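Local coordinates for protein DsbA-like disulfide oxidoreductase (Wolbachia endosymbiont of Drosophila melanogaster, PDB 6EEZ) that probably catalyses thiol-disulfide exchange as a DsbA-like, homotrimeric disulfide isomerase of the thioredoxin superfamily, at residues L41-K52 / H100-F110. Residues are numbered along the deposited sequence; the frame is centred on the assembly and turned at random. Where two conformers were deposited one is given.
Sequences LDYSCGHCKAIK and HHAALSHKGEF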
loop_
_atom_site.group_PDB
_atom_site.type_symbol
_atom_site.label_atom_id
_atom_site.label_comp_id
_atom_site.label_asym_id
_atom_site.label_seq_id
_atom_site.Cartn_x
_atom_site.Cartn_y
_atom_site.Cartn_z
ATOM N N LEU A 41 -0.843 -4.245 -1.043
ATOM C CA LEU A 41 -0.332 -5.104 0.038
ATOM C C LEU A 41 -1.427 -5.585 1.001
ATOM O O LEU A 41 -2.400 -4.890 1.263
ATOM C CB LEU A 41 0.752 -4.356 0.845
ATOM C CG LEU A 41 2.217 -4.552 0.403
ATOM C CD1 LEU A 41 2.632 -3.881 -0.975
ATOM C CD2 LEU A 41 3.159 -4.096 1.518
ATOM N N ASP A 42 -1.243 -6.802 1.496
ATOM C CA ASP A 42 -1.992 -7.356 2.620
ATOM C C ASP A 42 -0.965 -7.509 3.732
ATOM O O ASP A 42 0.093 -8.108 3.523
ATOM C CB ASP A 42 -2.631 -8.697 2.267
ATOM C CG ASP A 42 -3.479 -9.260 3.382
ATOM O OD1 ASP A 42 -2.966 -9.458 4.520
ATOM O OD2 ASP A 42 -4.678 -9.516 3.112
ATOM N N TYR A 43 -1.257 -6.959 4.907
ATOM C CA TYR A 43 -0.274 -6.964 5.984
ATOM C C TYR A 43 0.092 -8.372 6.507
ATOM O O TYR A 43 1.202 -8.567 7.019
ATOM C CB TYR A 43 -0.778 -6.092 7.128
ATOM C CG TYR A 43 -0.679 -4.626 6.830
ATOM C CD1 TYR A 43 0.539 -4.049 6.481
ATOM C CD2 TYR A 43 -1.791 -3.810 6.905
ATOM C CE1 TYR A 43 0.629 -2.712 6.201
ATOM C CE2 TYR A 43 -1.707 -2.473 6.646
ATOM C CZ TYR A 43 -0.500 -1.927 6.284
ATOM O OH TYR A 43 -0.424 -0.583 5.997
ATOM N N SER A 44 -0.810 -9.348 6.375
ATOM C CA SER A 44 -0.554 -10.700 6.883
ATOM C C SER A 44 0.102 -11.600 5.831
ATOM O O SER A 44 0.394 -12.764 6.095
ATOM C CB SER A 44 -1.857 -11.359 7.361
ATOM O OG SER A 44 -2.648 -10.481 8.154
ATOM N N CYS A 45 0.330 -11.067 4.637
ATOM C CA CYS A 45 0.921 -11.846 3.551
ATOM C C CYS A 45 2.446 -11.933 3.708
ATOM O O CYS A 45 3.125 -10.919 3.879
ATOM C CB CYS A 45 0.508 -11.225 2.199
ATOM S SG CYS A 45 1.723 -11.171 0.903
ATOM N N GLY A 46 2.976 -13.152 3.657
ATOM C CA GLY A 46 4.403 -13.387 3.855
ATOM C C GLY A 46 5.306 -12.606 2.897
ATOM O O GLY A 46 6.346 -12.094 3.317
ATOM N N HIS A 47 4.939 -12.535 1.609
ATOM C CA HIS A 47 5.761 -11.819 0.637
ATOM C C HIS A 47 5.611 -10.328 0.820
ATOM O O HIS A 47 6.554 -9.602 0.582
ATOM C CB HIS A 47 5.427 -12.202 -0.808
ATOM C CG HIS A 47 5.892 -13.570 -1.174
ATOM N ND1 HIS A 47 5.133 -14.694 -0.929
ATOM C CD2 HIS A 47 7.051 -14.008 -1.714
ATOM C CE1 HIS A 47 5.800 -15.768 -1.314
ATOM N NE2 HIS A 47 6.970 -15.383 -1.790
ATOM N N CYS A 48 4.448 -9.869 1.261
ATOM C CA CYS A 48 4.262 -8.446 1.532
ATOM C C CYS A 48 5.173 -8.041 2.693
ATOM O O CYS A 48 5.823 -7.011 2.646
ATOM C CB CYS A 48 2.799 -8.105 1.857
ATOM S SG CYS A 48 1.649 -8.104 0.423
ATOM N N LYS A 49 5.220 -8.869 3.728
ATOM C CA LYS A 49 6.091 -8.620 4.871
ATOM C C LYS A 49 7.565 -8.557 4.452
ATOM O O LYS A 49 8.305 -7.717 4.932
ATOM C CB LYS A 49 5.911 -9.713 5.955
ATOM C CG LYS A 49 4.610 -9.654 6.751
ATOM C CD LYS A 49 4.617 -10.657 7.926
ATOM C CE LYS A 49 3.295 -10.655 8.690
ATOM N NZ LYS A 49 2.817 -9.277 9.089
ATOM N N ALA A 50 7.989 -9.443 3.554
ATOM C CA ALA A 50 9.410 -9.587 3.243
ATOM C C ALA A 50 9.978 -8.440 2.393
ATOM O O ALA A 50 11.184 -8.215 2.389
ATOM C CB ALA A 50 9.644 -10.897 2.548
ATOM N N ILE A 51 9.119 -7.723 1.676
ATOM C CA ILE A 51 9.587 -6.650 0.785
ATOM C C ILE A 51 9.492 -5.287 1.455
ATOM O O ILE A 51 9.672 -4.272 0.802
ATOM C CB ILE A 51 8.779 -6.599 -0.561
ATOM C CG1 ILE A 51 7.284 -6.311 -0.330
ATOM C CG2 ILE A 51 8.958 -7.891 -1.267
ATOM C CD1 ILE A 51 6.460 -5.924 -1.648
ATOM N N LYS A 52 9.215 -5.270 2.758
ATOM C CA LYS A 52 8.947 -4.021 3.454
ATOM C C LYS A 52 10.142 -3.061 3.341
ATOM O O LYS A 52 9.961 -1.840 3.264
ATOM C CB LYS A 52 8.596 -4.295 4.925
ATOM C CG LYS A 52 9.699 -4.934 5.729
ATOM C CD LYS A 52 9.226 -5.281 7.140
ATOM C CE LYS A 52 10.382 -5.846 7.995
ATOM N NZ LYS A 52 10.818 -7.177 7.473
ATOM N N HIS A 100 2.355 1.290 8.918
ATOM C CA HIS A 100 2.567 0.400 7.780
ATOM C C HIS A 100 3.740 -0.542 8.004
ATOM O O HIS A 100 3.608 -1.760 7.873
ATOM C CB HIS A 100 2.797 1.234 6.510
ATOM C CG HIS A 100 3.269 0.453 5.320
ATOM N ND1 HIS A 100 2.407 -0.022 4.349
ATOM C CD2 HIS A 100 4.512 0.095 4.919
ATOM C CE1 HIS A 100 3.093 -0.638 3.406
ATOM N NE2 HIS A 100 4.377 -0.585 3.724
ATOM N N HIS A 101 4.889 0.035 8.340
ATOM C CA HIS A 101 6.125 -0.726 8.421
ATOM C C HIS A 101 6.120 -1.637 9.652
ATOM O O HIS A 101 6.620 -2.775 9.605
ATOM C CB HIS A 101 7.336 0.214 8.462
ATOM C CG HIS A 101 8.633 -0.474 8.200
ATOM N ND1 HIS A 101 9.511 -0.811 9.206
ATOM C CD2 HIS A 101 9.193 -0.911 7.048
ATOM C CE1 HIS A 101 10.560 -1.418 8.683
ATOM N NE2 HIS A 101 10.394 -1.489 7.375
ATOM N N ALA A 102 5.554 -1.145 10.750
ATOM C CA ALA A 102 5.407 -1.977 11.942
ATOM C C ALA A 102 4.467 -3.146 11.677
ATOM O O ALA A 102 4.707 -4.241 12.155
ATOM C CB ALA A 102 4.903 -1.159 13.122
ATOM N N ALA A 103 3.394 -2.921 10.925
ATOM C CA ALA A 103 2.455 -3.995 10.647
ATOM C C ALA A 103 3.146 -5.076 9.816
ATOM O O ALA A 103 2.984 -6.276 10.070
ATOM C CB ALA A 103 1.232 -3.466 9.936
ATOM N N LEU A 104 3.923 -4.648 8.830
ATOM C CA LEU A 104 4.705 -5.582 8.031
ATOM C C LEU A 104 5.786 -6.282 8.867
ATOM O O LEU A 104 6.175 -7.414 8.564
ATOM C CB LEU A 104 5.335 -4.865 6.852
ATOM C CG LEU A 104 4.338 -4.424 5.773
ATOM C CD1 LEU A 104 5.077 -3.658 4.658
ATOM C CD2 LEU A 104 3.533 -5.620 5.189
ATOM N N SER A 105 6.258 -5.622 9.927
ATOM C CA SER A 105 7.285 -6.211 10.790
ATOM C C SER A 105 6.675 -7.172 11.823
ATOM O O SER A 105 7.352 -8.036 12.363
ATOM C CB SER A 105 8.074 -5.105 11.496
ATOM O OG SER A 105 8.666 -4.240 10.542
ATOM N N HIS A 106 5.382 -7.013 12.076
ATOM C CA HIS A 106 4.625 -7.868 12.986
ATOM C C HIS A 106 4.549 -9.293 12.442
ATOM O O HIS A 106 3.800 -9.559 11.501
ATOM C CB HIS A 106 3.231 -7.265 13.173
ATOM C CG HIS A 106 2.355 -8.005 14.130
ATOM N ND1 HIS A 106 1.888 -9.277 13.880
ATOM C CD2 HIS A 106 1.814 -7.630 15.311
ATOM C CE1 HIS A 106 1.122 -9.664 14.881
ATOM N NE2 HIS A 106 1.064 -8.685 15.766
ATOM N N LYS A 107 5.319 -10.206 13.024
ATOM C CA LYS A 107 5.498 -11.528 12.422
ATOM C C LYS A 107 4.294 -12.484 12.576
ATOM O O LYS A 107 3.883 -13.122 11.592
ATOM C CB LYS A 107 6.754 -12.192 12.992
ATOM C CG LYS A 107 6.975 -13.598 12.446
ATOM C CD LYS A 107 8.401 -14.101 12.655
ATOM C CE LYS A 107 8.530 -15.582 12.288
ATOM N NZ LYS A 107 7.745 -16.467 13.208
ATOM N N GLY A 108 3.741 -12.597 13.787
ATOM C CA GLY A 108 2.569 -13.439 14.013
ATOM C C GLY A 108 1.270 -12.833 13.483
ATOM O O GLY A 108 1.289 -11.760 12.887
ATOM N N GLU A 109 0.143 -13.517 13.699
ATOM C CA GLU A 109 -1.174 -13.002 13.301
ATOM C C GLU A 109 -1.654 -11.855 14.186
ATOM O O GLU A 109 -1.404 -11.831 15.400
ATOM C CB GLU A 109 -2.226 -14.119 13.323
ATOM C CG GLU A 109 -2.457 -14.767 11.961
ATOM C CD GLU A 109 -3.680 -15.666 11.934
ATOM O OE1 GLU A 109 -4.465 -15.655 12.911
ATOM O OE2 GLU A 109 -3.850 -16.386 10.921
ATOM N N PHE A 110 -2.363 -10.908 13.578
ATOM C CA PHE A 110 -2.812 -9.734 14.312
ATOM C C PHE A 110 -3.918 -10.092 15.306
ATOM O O PHE A 110 -4.707 -11.020 15.091
ATOM C CB PHE A 110 -3.298 -8.636 13.356
ATOM C CG PHE A 110 -2.254 -8.177 12.381
ATOM C CD1 PHE A 110 -1.167 -7.434 12.819
ATOM C CD2 PHE A 110 -2.351 -8.495 11.031
ATOM C CE1 PHE A 110 -0.193 -7.018 11.941
ATOM C CE2 PHE A 110 -1.383 -8.076 10.141
ATOM C CZ PHE A 110 -0.302 -7.325 10.594
HETATM O O HOH W 1 7.657 -0.728 3.952
#
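The CxxC active-site motif of this DsbA-like thioredoxin fold is joined to the end of helix 96-105, where Lys49 meets His106 and Tyr43 meets Ala103. Lys49 lies in helix 46-50, which Cys45 caps and which carries Cys48, its disulfide partner. The Lys49 chain runs extended past Leu104 O, and a bend at the last torsion (chi4 -50°) turns NZ to the carbonyls at the end of helix 96-105. There Lys49 NZ donates to His106 O at 2.6 Å. Lys49 NZ also donates to Tyr43 O at 2.7 Å, and one ammonium group thus ties the turn before the CxxC to the loop after helix 96-105. Ala103 O lies 3.2 Å from Lys49 NZ.

Tyr43 packs its ring against the helix. Ala103 CB sits over one face, a CH-pi contact 3.8 Å from the Tyr43 ring centroid. Leu104 CD2 meets CD1 at the ring edge. The far edge is turned to the face of His100 in an offset edge-to-face pair, planes at 72°. Tyr43 OH and His100 ND1 share a weak hydrogen bond (3.3 Å), and Tyr96 OH is a second weak partner. Helix 76-91 touches Tyr43 and Phe110 through Ala81. The Phe110 ring lies against Tyr43 CB and brings its edge to Ser44 OG, which is hydrogen-bonded to Ser78.

Leu104 reaches in among Leu41, Tyr43, Cys48 and Lys52. Leu104 CD1 meets Leu41 CD2 (3.7 Å) and Lys52 CB. The Lys52 chain slides past Leu104, and Lys52 CE lies 3.5 Å from Ser105 OG. This packing of a helix from the inserted helical region against the CxxC helix is characteristic of DsbA-like proteins.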